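Local coordinates for GTPase activator-like protein (Chaetomium thermophilum, PDB 5HIU), which is TSC2, probably a GTPase activator in its full-length form, represented here by its elongated all-helical N-terminal part, at residues N56-I61 against V89-S94; L97-Y102 against E123-H128. All blocks are in the same frame, centred on the assembly; numbering follows the deposited sequence.

Interaction 1: N56-I61 against V89-S94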
ATOM      1  N   ASN A  56     -19.204 -15.915 -32.497  1.00106.95           N
ATOM      2  CA  ASN A  56     -18.563 -15.844 -33.803  1.00103.99           C
ATOM      3  C   ASN A  56     -17.097 -15.392 -33.739  1.00 99.07           C
ATOM      4  O   ASN A  56     -16.701 -14.655 -32.817  1.00 94.27           O
ATOM      5  CB  ASN A  56     -19.400 -14.980 -34.741  1.00102.27           C
ATOM      6  CG  ASN A  56     -20.710 -15.653 -35.105  1.00110.90           C
ATOM      7  OD1 ASN A  56     -21.334 -16.313 -34.264  1.00115.98           O
ATOM      8  ND2 ASN A  56     -21.129 -15.511 -36.359  1.00108.83           N
ATOM      9  N   PRO A  57     -16.286 -15.843 -34.718  1.00 95.62           N
ATOM     10  CA  PRO A  57     -14.839 -15.662 -34.708  1.00 94.33           C
ATOM     11  C   PRO A  57     -14.409 -14.227 -34.966  1.00 91.88           C
ATOM     12  O   PRO A  57     -14.685 -13.653 -36.022  1.00 94.71           O
ATOM     13  CB  PRO A  57     -14.365 -16.557 -35.844  1.00 96.22           C
ATOM     14  CG  PRO A  57     -15.499 -16.562 -36.797  1.00101.17           C
ATOM     15  CD  PRO A  57     -16.742 -16.475 -35.967  1.00 99.53           C
ATOM     16  N   VAL A  58     -13.700 -13.665 -34.004  1.00 87.77           N
ATOM     17  CA  VAL A  58     -13.264 -12.287 -34.101  1.00 84.51           C
ATOM     18  C   VAL A  58     -11.884 -12.172 -34.750  1.00 80.78           C
ATOM     19  O   VAL A  58     -11.420 -11.075 -35.013  1.00 76.19           O
ATOM     20  CB  VAL A  58     -13.283 -11.610 -32.709  1.00 85.07           C
ATOM     21  CG1 VAL A  58     -14.614 -11.892 -32.003  1.00 87.21           C
ATOM     22  CG2 VAL A  58     -12.093 -12.038 -31.848  1.00 83.21           C
ATOM     23  N   HIS A  59     -11.236 -13.297 -35.028  1.00 82.16           N
ATOM     24  CA  HIS A  59      -9.831 -13.269 -35.416  1.00 88.44           C
ATOM     25  C   HIS A  59      -9.503 -12.431 -36.655  1.00 84.53           C
ATOM     26  O   HIS A  59      -8.548 -11.656 -36.639  1.00 82.42           O
ATOM     27  CB  HIS A  59      -9.309 -14.681 -35.635  1.00 98.92           C
ATOM     28  CG  HIS A  59      -7.819 -14.761 -35.698  1.00111.11           C
ATOM     29  ND1 HIS A  59      -7.003 -14.099 -34.805  1.00115.34           N
ATOM     30  CD2 HIS A  59      -6.995 -15.439 -36.531  1.00123.37           C
ATOM     31  CE1 HIS A  59      -5.741 -14.369 -35.082  1.00119.39           C
ATOM     32  NE2 HIS A  59      -5.708 -15.183 -36.122  1.00126.46           N
ATOM     33  N   ALA A  60     -10.264 -12.605 -37.732  1.00 83.63           N
ATOM     34  CA  ALA A  60      -9.994 -11.874 -38.975  1.00 83.62           C
ATOM     35  C   ALA A  60     -10.446 -10.412 -38.851  1.00 78.43           C
ATOM     36  O   ALA A  60      -9.845  -9.501 -39.428  1.00 79.69           O
ATOM     37  CB  ALA A  60     -10.676 -12.557 -40.142  1.00 85.59           C
ATOM     38  N   ILE A  61     -11.501 -10.209 -38.072  1.00 74.22           N
ATOM     39  CA  ILE A  61     -11.929  -8.877 -37.680  1.00 71.49           C
ATOM     40  C   ILE A  61     -10.793  -8.162 -36.929  1.00 70.47           C
ATOM     41  O   ILE A  61     -10.549  -6.980 -37.135  1.00 72.87           O
ATOM     42  CB  ILE A  61     -13.215  -8.941 -36.823  1.00 70.40           C
ATOM     43  CG1 ILE A  61     -14.402  -9.452 -37.650  1.00 75.07           C
ATOM     44  CG2 ILE A  61     -13.557  -7.576 -36.256  1.00 71.16           C
ATOM     45  CD1 ILE A  61     -15.582  -9.935 -36.830  1.00 77.55           C
ATOM     46  N   VAL A  89     -11.762  -9.003 -27.832  1.00 63.96           N
ATOM     47  CA  VAL A  89     -11.002  -9.764 -26.847  1.00 63.68           C
ATOM     48  C   VAL A  89     -11.905 -10.549 -25.907  1.00 67.93           C
ATOM     49  O   VAL A  89     -11.477 -11.543 -25.367  1.00 75.66           O
ATOM     50  CB  VAL A  89     -10.031  -8.898 -26.033  1.00 63.24           C
ATOM     51  CG1 VAL A  89      -8.931  -8.368 -26.929  1.00 63.05           C
ATOM     52  CG2 VAL A  89     -10.745  -7.754 -25.325  1.00 63.27           C
ATOM     53  N   LYS A  90     -13.150 -10.109 -25.727  1.00 74.17           N
ATOM     54  CA  LYS A  90     -14.124 -10.799 -24.870  1.00 73.96           C
ATOM     55  C   LYS A  90     -14.424 -12.217 -25.352  1.00 76.42           C
ATOM     56  O   LYS A  90     -14.675 -13.101 -24.545  1.00 88.68           O
ATOM     57  CB  LYS A  90     -15.415  -9.979 -24.745  1.00 73.89           C
ATOM     58  CG  LYS A  90     -15.237  -8.717 -23.913  1.00 74.91           C
ATOM     59  CD  LYS A  90     -16.313  -7.671 -24.158  1.00 79.89           C
ATOM     60  CE  LYS A  90     -16.024  -6.433 -23.310  1.00 84.43           C
ATOM     61  NZ  LYS A  90     -17.038  -5.335 -23.356  1.00 84.63           N
ATOM     62  N   TYR A  91     -14.363 -12.431 -26.657  1.00 75.23           N
ATOM     63  CA  TYR A  91     -14.534 -13.754 -27.265  1.00 82.91           C
ATOM     64  C   TYR A  91     -13.896 -14.842 -26.406  1.00 88.67           C
ATOM     65  O   TYR A  91     -12.702 -14.770 -26.109  1.00 87.60           O
ATOM     66  CB  TYR A  91     -13.888 -13.749 -28.644  1.00 82.16           C
ATOM     67  CG  TYR A  91     -14.015 -15.008 -29.461  1.00 89.73           C
ATOM     68  CD1 TYR A  91     -15.209 -15.337 -30.087  1.00 93.79           C
ATOM     69  CD2 TYR A  91     -12.918 -15.842 -29.666  1.00 95.37           C
ATOM     70  CE1 TYR A  91     -15.323 -16.476 -30.866  1.00 95.62           C
ATOM     71  CE2 TYR A  91     -13.019 -16.981 -30.443  1.00 97.50           C
ATOM     72  CZ  TYR A  91     -14.226 -17.288 -31.045  1.00 98.88           C
ATOM     73  OH  TYR A  91     -14.330 -18.415 -31.820  1.00104.78           O
ATOM     74  N   PRO A  92     -14.686 -15.859 -26.014  1.00 94.31           N
ATOM     75  CA  PRO A  92     -14.206 -16.809 -25.023  1.00 97.96           C
ATOM     76  C   PRO A  92     -13.154 -17.761 -25.566  1.00 99.64           C
ATOM     77  O   PRO A  92     -12.059 -17.840 -25.007  1.00102.13           O
ATOM     78  CB  PRO A  92     -15.469 -17.574 -24.609  1.00100.38           C
ATOM     79  CG  PRO A  92     -16.432 -17.396 -25.724  1.00101.54           C
ATOM     80  CD  PRO A  92     -15.976 -16.267 -26.596  1.00 98.87           C
ATOM     81  N   ASN A  93     -13.461 -18.456 -26.655  1.00 96.79           N
ATOM     82  CA  ASN A  93     -12.596 -19.535 -27.090  1.00 98.64           C
ATOM     83  C   ASN A  93     -11.518 -19.080 -28.076  1.00 92.84           C
ATOM     84  O   ASN A  93     -11.368 -19.639 -29.154  1.00 95.25           O
ATOM     85  CB  ASN A  93     -13.420 -20.728 -27.598  1.00108.98           C
ATOM     86  CG  ASN A  93     -14.356 -20.364 -28.734  1.00115.27           C
ATOM     87  OD1 ASN A  93     -14.203 -19.330 -29.368  1.00121.87           O
ATOM     88  ND2 ASN A  93     -15.335 -21.218 -28.993  1.00123.21           N
ATOM     89  N   SER A  94     -10.753 -18.064 -27.689  1.00 89.26           N
ATOM     90  CA  SER A  94      -9.541 -17.705 -28.430  1.00 87.21           C
ATOM     91  C   SER A  94      -8.463 -18.712 -28.107  1.00 83.53           C
ATOM     92  O   SER A  94      -8.459 -19.245 -27.011  1.00 81.55           O
ATOM     93  CB  SER A  94      -9.043 -16.328 -28.021  1.00 82.53           C
ATOM     94  OG  SER A  94      -9.938 -15.340 -28.461  1.00 86.08           O
TER
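Val58 and Tyr91 bring the two backbones nearest, CA to CA 7.1 Å, where the run into helix 59-65 passes the loop that joins helix 75-89 to helix 96-107, and no hydrogen bond crosses the gap. One aromatic side chain, laid against a short piece of chain, makes the contact. Tyr91 sends its CG anti to the backbone N (chi1 -177°), which carries the ring across to 56-61, where its CD1-CE1 border runs past Asn56 and Pro57. The main-chain oxygen of Asn56 approaches obliquely, 3.0 Å from Tyr91 CE1. Pro57 takes part more through its backbone than its ring: its CA lies 4.0 Å from Tyr91 CE1, its CB 4.4 Å from Tyr91 OH. Val58 meets the other end of the side chain, with CG1 3.9 Å from Tyr91 CB and also resting against CD1, while CG2 reaches the same CB at 4.1 Å. The valine methyls thus sit at the root of the tyrosine and the Asn56-Pro57 peptide further out along its ring. This is inter-helix loop packing near the N-terminal end of an elongated, alpha-solenoid-like array of helices. Buried Val58 extends the contact inward, since it also touches Cys88 of helix 75-89 and Tyr102 of helix 96-107. Beyond Tyr91 the chain doubles back: Asn93 is the centre of an inverse gamma turn, with a weak bond from Ser94 N to Pro92 O. That turn brings Asn93 N over one face of the Tyr91 ring, 4.0 Å above its plane and offset toward the rim, and places Ser94 OG at the ring edge.

Interaction 2: L97-Y102 against E123-H128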
ATOM      1  N   LEU A  97      -2.154 -18.551 -28.800  1.00 85.05           N
ATOM      2  CA  LEU A  97      -1.369 -17.769 -29.732  1.00 91.07           C
ATOM      3  C   LEU A  97      -2.151 -16.541 -30.178  1.00 88.30           C
ATOM      4  O   LEU A  97      -1.559 -15.508 -30.486  1.00 84.67           O
ATOM      5  CB  LEU A  97      -0.998 -18.600 -30.958  1.00104.64           C
ATOM      6  CG  LEU A  97      -0.051 -17.928 -31.966  1.00111.87           C
ATOM      7  CD1 LEU A  97       1.380 -17.968 -31.444  1.00116.08           C
ATOM      8  CD2 LEU A  97      -0.140 -18.583 -33.343  1.00115.53           C
ATOM      9  N   GLU A  98      -3.478 -16.665 -30.230  1.00 87.88           N
ATOM     10  CA  GLU A  98      -4.357 -15.551 -30.601  1.00 83.83           C
ATOM     11  C   GLU A  98      -4.412 -14.504 -29.475  1.00 82.73           C
ATOM     12  O   GLU A  98      -4.359 -13.287 -29.735  1.00 78.53           O
ATOM     13  CB  GLU A  98      -5.766 -16.059 -30.970  1.00 83.06           C
ATOM     14  CG  GLU A  98      -5.845 -16.639 -32.376  1.00 85.20           C
ATOM     15  CD  GLU A  98      -7.132 -17.411 -32.682  1.00 90.31           C
ATOM     16  OE1 GLU A  98      -7.792 -17.919 -31.741  1.00 89.62           O
ATOM     17  OE2 GLU A  98      -7.473 -17.540 -33.888  1.00 92.78           O
ATOM     18  N   ARG A  99      -4.498 -14.977 -28.229  1.00 78.86           N
ATOM     19  CA  ARG A  99      -4.426 -14.089 -27.068  1.00 72.64           C
ATOM     20  C   ARG A  99      -3.101 -13.362 -27.020  1.00 71.93           C
ATOM     21  O   ARG A  99      -3.032 -12.211 -26.604  1.00 75.71           O
ATOM     22  CB  ARG A  99      -4.615 -14.868 -25.776  1.00 71.70           C
ATOM     23  CG  ARG A  99      -6.042 -15.322 -25.546  1.00 69.82           C
ATOM     24  CD  ARG A  99      -6.097 -16.206 -24.335  1.00 70.21           C
ATOM     25  NE  ARG A  99      -5.637 -15.472 -23.168  1.00 70.36           N
ATOM     26  CZ  ARG A  99      -6.386 -14.616 -22.486  1.00 69.76           C
ATOM     27  NH1 ARG A  99      -7.643 -14.381 -22.840  1.00 71.11           N
ATOM     28  NH2 ARG A  99      -5.875 -13.992 -21.448  1.00 73.99           N
ATOM     29  N   SER A 100      -2.044 -14.025 -27.452  1.00 75.45           N
ATOM     30  CA  SER A 100      -0.746 -13.399 -27.421  1.00 76.93           C
ATOM     31  C   SER A 100      -0.698 -12.251 -28.400  1.00 71.18           C
ATOM     32  O   SER A 100      -0.042 -11.257 -28.161  1.00 74.24           O
ATOM     33  CB  SER A 100       0.359 -14.400 -27.724  1.00 82.91           C
ATOM     34  OG  SER A 100       1.512 -14.035 -26.999  1.00 90.97           O
ATOM     35  N   GLU A 101      -1.408 -12.374 -29.502  1.00 70.48           N
ATOM     36  CA  GLU A 101      -1.343 -11.363 -30.529  1.00 71.50           C
ATOM     37  C   GLU A 101      -2.204 -10.175 -30.172  1.00 68.03           C
ATOM     38  O   GLU A 101      -1.908  -9.019 -30.506  1.00 69.01           O
ATOM     39  CB  GLU A 101      -1.777 -11.958 -31.856  1.00 79.84           C
ATOM     40  CG  GLU A 101      -1.391 -11.103 -33.046  1.00 83.78           C
ATOM     41  CD  GLU A 101      -1.611 -11.820 -34.359  1.00 94.61           C
ATOM     42  OE1 GLU A 101      -1.238 -13.034 -34.467  1.00 90.96           O
ATOM     43  OE2 GLU A 101      -2.159 -11.146 -35.271  1.00 92.87           O
ATOM     44  N   TYR A 102      -3.283 -10.458 -29.473  1.00 67.38           N
ATOM     45  CA  TYR A 102      -4.108  -9.404 -28.958  1.00 63.92           C
ATOM     46  C   TYR A 102      -3.339  -8.601 -27.902  1.00 63.16           C
ATOM     47  O   TYR A 102      -3.289  -7.373 -27.950  1.00 68.48           O
ATOM     48  CB  TYR A 102      -5.411  -9.984 -28.414  1.00 65.01           C
ATOM     49  CG  TYR A 102      -6.208 -10.808 -29.430  1.00 67.15           C
ATOM     50  CD1 TYR A 102      -6.019 -10.666 -30.800  1.00 68.15           C
ATOM     51  CD2 TYR A 102      -7.166 -11.717 -29.005  1.00 68.10           C
ATOM     52  CE1 TYR A 102      -6.741 -11.424 -31.699  1.00 70.49           C
ATOM     53  CE2 TYR A 102      -7.895 -12.465 -29.896  1.00 66.90           C
ATOM     54  CZ  TYR A 102      -7.679 -12.311 -31.236  1.00 70.48           C
ATOM     55  OH  TYR A 102      -8.409 -13.052 -32.112  1.00 74.73           O
ATOM     56  N   GLU A 123      -7.925  -5.402 -19.276  1.00 55.91           N
ATOM     57  CA  GLU A 123      -8.843  -5.866 -18.267  1.00 56.89           C
ATOM     58  C   GLU A 123      -9.789  -6.911 -18.846  1.00 62.80           C
ATOM     59  O   GLU A 123      -9.985  -7.959 -18.230  1.00 69.96           O
ATOM     60  CB  GLU A 123      -9.599  -4.667 -17.702  1.00 59.79           C
ATOM     61  CG  GLU A 123     -10.873  -4.968 -16.941  1.00 68.54           C
ATOM     62  CD  GLU A 123     -11.608  -3.689 -16.580  1.00 69.70           C
ATOM     63  OE1 GLU A 123     -11.032  -2.911 -15.803  1.00 60.19           O
ATOM     64  OE2 GLU A 123     -12.735  -3.454 -17.089  1.00 73.76           O
ATOM     65  N   GLN A 124     -10.352  -6.636 -20.028  1.00 58.37           N
ATOM     66  CA  GLN A 124     -11.273  -7.563 -20.675  1.00 54.72           C
ATOM     67  C   GLN A 124     -10.575  -8.763 -21.241  1.00 56.99           C
ATOM     68  O   GLN A 124     -11.124  -9.843 -21.211  1.00 61.97           O
ATOM     69  CB  GLN A 124     -12.046  -6.887 -21.790  1.00 57.66           C
ATOM     70  CG  GLN A 124     -12.988  -5.807 -21.295  1.00 60.07           C
ATOM     71  CD  GLN A 124     -14.003  -6.314 -20.273  1.00 63.84           C
ATOM     72  OE1 GLN A 124     -14.728  -7.286 -20.516  1.00 59.93           O
ATOM     73  NE2 GLN A 124     -14.060  -5.642 -19.120  1.00 68.12           N
ATOM     74  N   LEU A 125      -9.372  -8.582 -21.770  1.00 61.16           N
ATOM     75  CA  LEU A 125      -8.598  -9.703 -22.294  1.00 59.33           C
ATOM     76  C   LEU A 125      -8.337 -10.705 -21.185  1.00 63.71           C
ATOM     77  O   LEU A 125      -8.471 -11.917 -21.379  1.00 68.45           O
ATOM     78  CB  LEU A 125      -7.264  -9.226 -22.881  1.00 57.72           C
ATOM     79  CG  LEU A 125      -6.392 -10.287 -23.555  1.00 59.37           C
ATOM     80  CD1 LEU A 125      -7.127 -10.855 -24.755  1.00 61.02           C
ATOM     81  CD2 LEU A 125      -5.012  -9.782 -23.973  1.00 57.63           C
ATOM     82  N   THR A 126      -7.970 -10.193 -20.019  1.00 61.30           N
ATOM     83  CA  THR A 126      -7.601 -11.041 -18.892  1.00 61.23           C
ATOM     84  C   THR A 126      -8.802 -11.467 -18.044  1.00 66.33           C
ATOM     85  O   THR A 126      -8.658 -12.331 -17.179  1.00 68.37           O
ATOM     86  CB  THR A 126      -6.604 -10.320 -17.972  1.00 57.29           C
ATOM     87  OG1 THR A 126      -7.208  -9.116 -17.473  1.00 58.25           O
ATOM     88  CG2 THR A 126      -5.342  -9.959 -18.721  1.00 54.88           C
ATOM     89  N   ASN A 127      -9.972 -10.861 -18.281  1.00 66.18           N
ATOM     90  CA  ASN A 127     -11.160 -11.115 -17.473  1.00 61.78           C
ATOM     91  C   ASN A 127     -10.926 -10.614 -16.054  1.00 59.00           C
ATOM     92  O   ASN A 127     -11.121 -11.328 -15.088  1.00 66.69           O
ATOM     93  CB  ASN A 127     -11.492 -12.609 -17.467  1.00 61.81           C
ATOM     94  CG  ASN A 127     -12.725 -12.933 -16.657  1.00 65.02           C
ATOM     95  OD1 ASN A 127     -13.658 -12.146 -16.563  1.00 65.97           O
ATOM     96  ND2 ASN A 127     -12.737 -14.107 -16.077  1.00 72.66           N
ATOM     97  N   HIS A 128     -10.484  -9.373 -15.948  1.00 60.49           N
ATOM     98  CA  HIS A 128     -10.163  -8.747 -14.661  1.00 55.25           C
ATOM     99  C   HIS A 128      -9.038  -9.463 -13.945  1.00 51.63           C
ATOM    100  O   HIS A 128      -9.074  -9.647 -12.751  1.00 53.40           O
ATOM    101  CB  HIS A 128     -11.419  -8.616 -13.791  1.00 52.26           C
ATOM    102  CG  HIS A 128     -12.508  -7.856 -14.468  1.00 53.18           C
ATOM    103  ND1 HIS A 128     -12.509  -6.482 -14.541  1.00 54.76           N
ATOM    104  CD2 HIS A 128     -13.581  -8.274 -15.185  1.00 59.06           C
ATOM    105  CE1 HIS A 128     -13.555  -6.082 -15.241  1.00 55.71           C
ATOM    106  NE2 HIS A 128     -14.225  -7.150 -15.643  1.00 59.00           N
TER
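A Schellman motif ends helix 115-126, and Arg99 of helix 96-107 reaches across to one of the carbonyls at that end. Asn127, with positive phi, is the C-prime residue; His128 N returns to Glu123 O at 2.7 Å, and Asn127 N makes a weak bond to Gln124 O. The guanidinium group approaches Leu125 O through both terminal nitrogens. Arg99 NH1 makes the firmer bond, 3.0 Å to Leu125 O with an N-H...O angle of 152°, and Arg99 NH2 adds a weak one at 3.3 Å to the same oxygen. NH1 is tilted 27° from the carbonyl plane, while the oxygen lies near the plane of the guanidinium. A bend at chi3 (60°) turns the arginine's end toward helix 115-126, and its NE is held separately by Ala133 O in the following loop. Two bonds to a single oxygen, with a third at NE, would fix the rotation of the flat group; a positive charge beside a helix C terminus is also likely to be electrostatically favourable. Leu125 supplies the apolar half. Its side chain lies aslant that of Arg99, and CD1 lies over one face of the guanidinium, 4.0 Å from Arg99 NH1. The same methyl is 4.1 Å from Tyr102 CB and sits at the edge of the tyrosine ring, while CD2 rests 4.1 Å from Arg99 O. Leu125 is thus set among one helical turn of 97-102, with Phe103, Leu106 and Val89 also packing on it. All four touching residues are buried, so the guanidinium bonds lie inside the packing. The nearest CA atoms, of Arg99 and Leu125, are 7.7 Å apart: side-chain packing of successive helices in an alpha-helical array, joined to a Schellman C-cap whose carbonyl end an arginine engages.

How the interactions relate
Followed from the N terminus, the chain leaves helix 36-52, passes through 56-61 and runs along helices 59-65 and 75-89 before interaction 1 closes a loop of 27 intervening residues at 89-94. Helix 96-107 then opens interaction 2, which closes 20 residues later at the end of helix 115-126. The two loops lie in series, neither nested nor crossed, with centres about 10 Å apart. They nevertheless touch: His59 ND1 and Tyr102 OH, 3.2 Å apart, probably share a hydrogen bond, and Val89 CB packs on Leu125 CD1 at 3.7 Å. Together they tie four consecutive helices, 59-65 to 115-126, near the N-terminal end of the array.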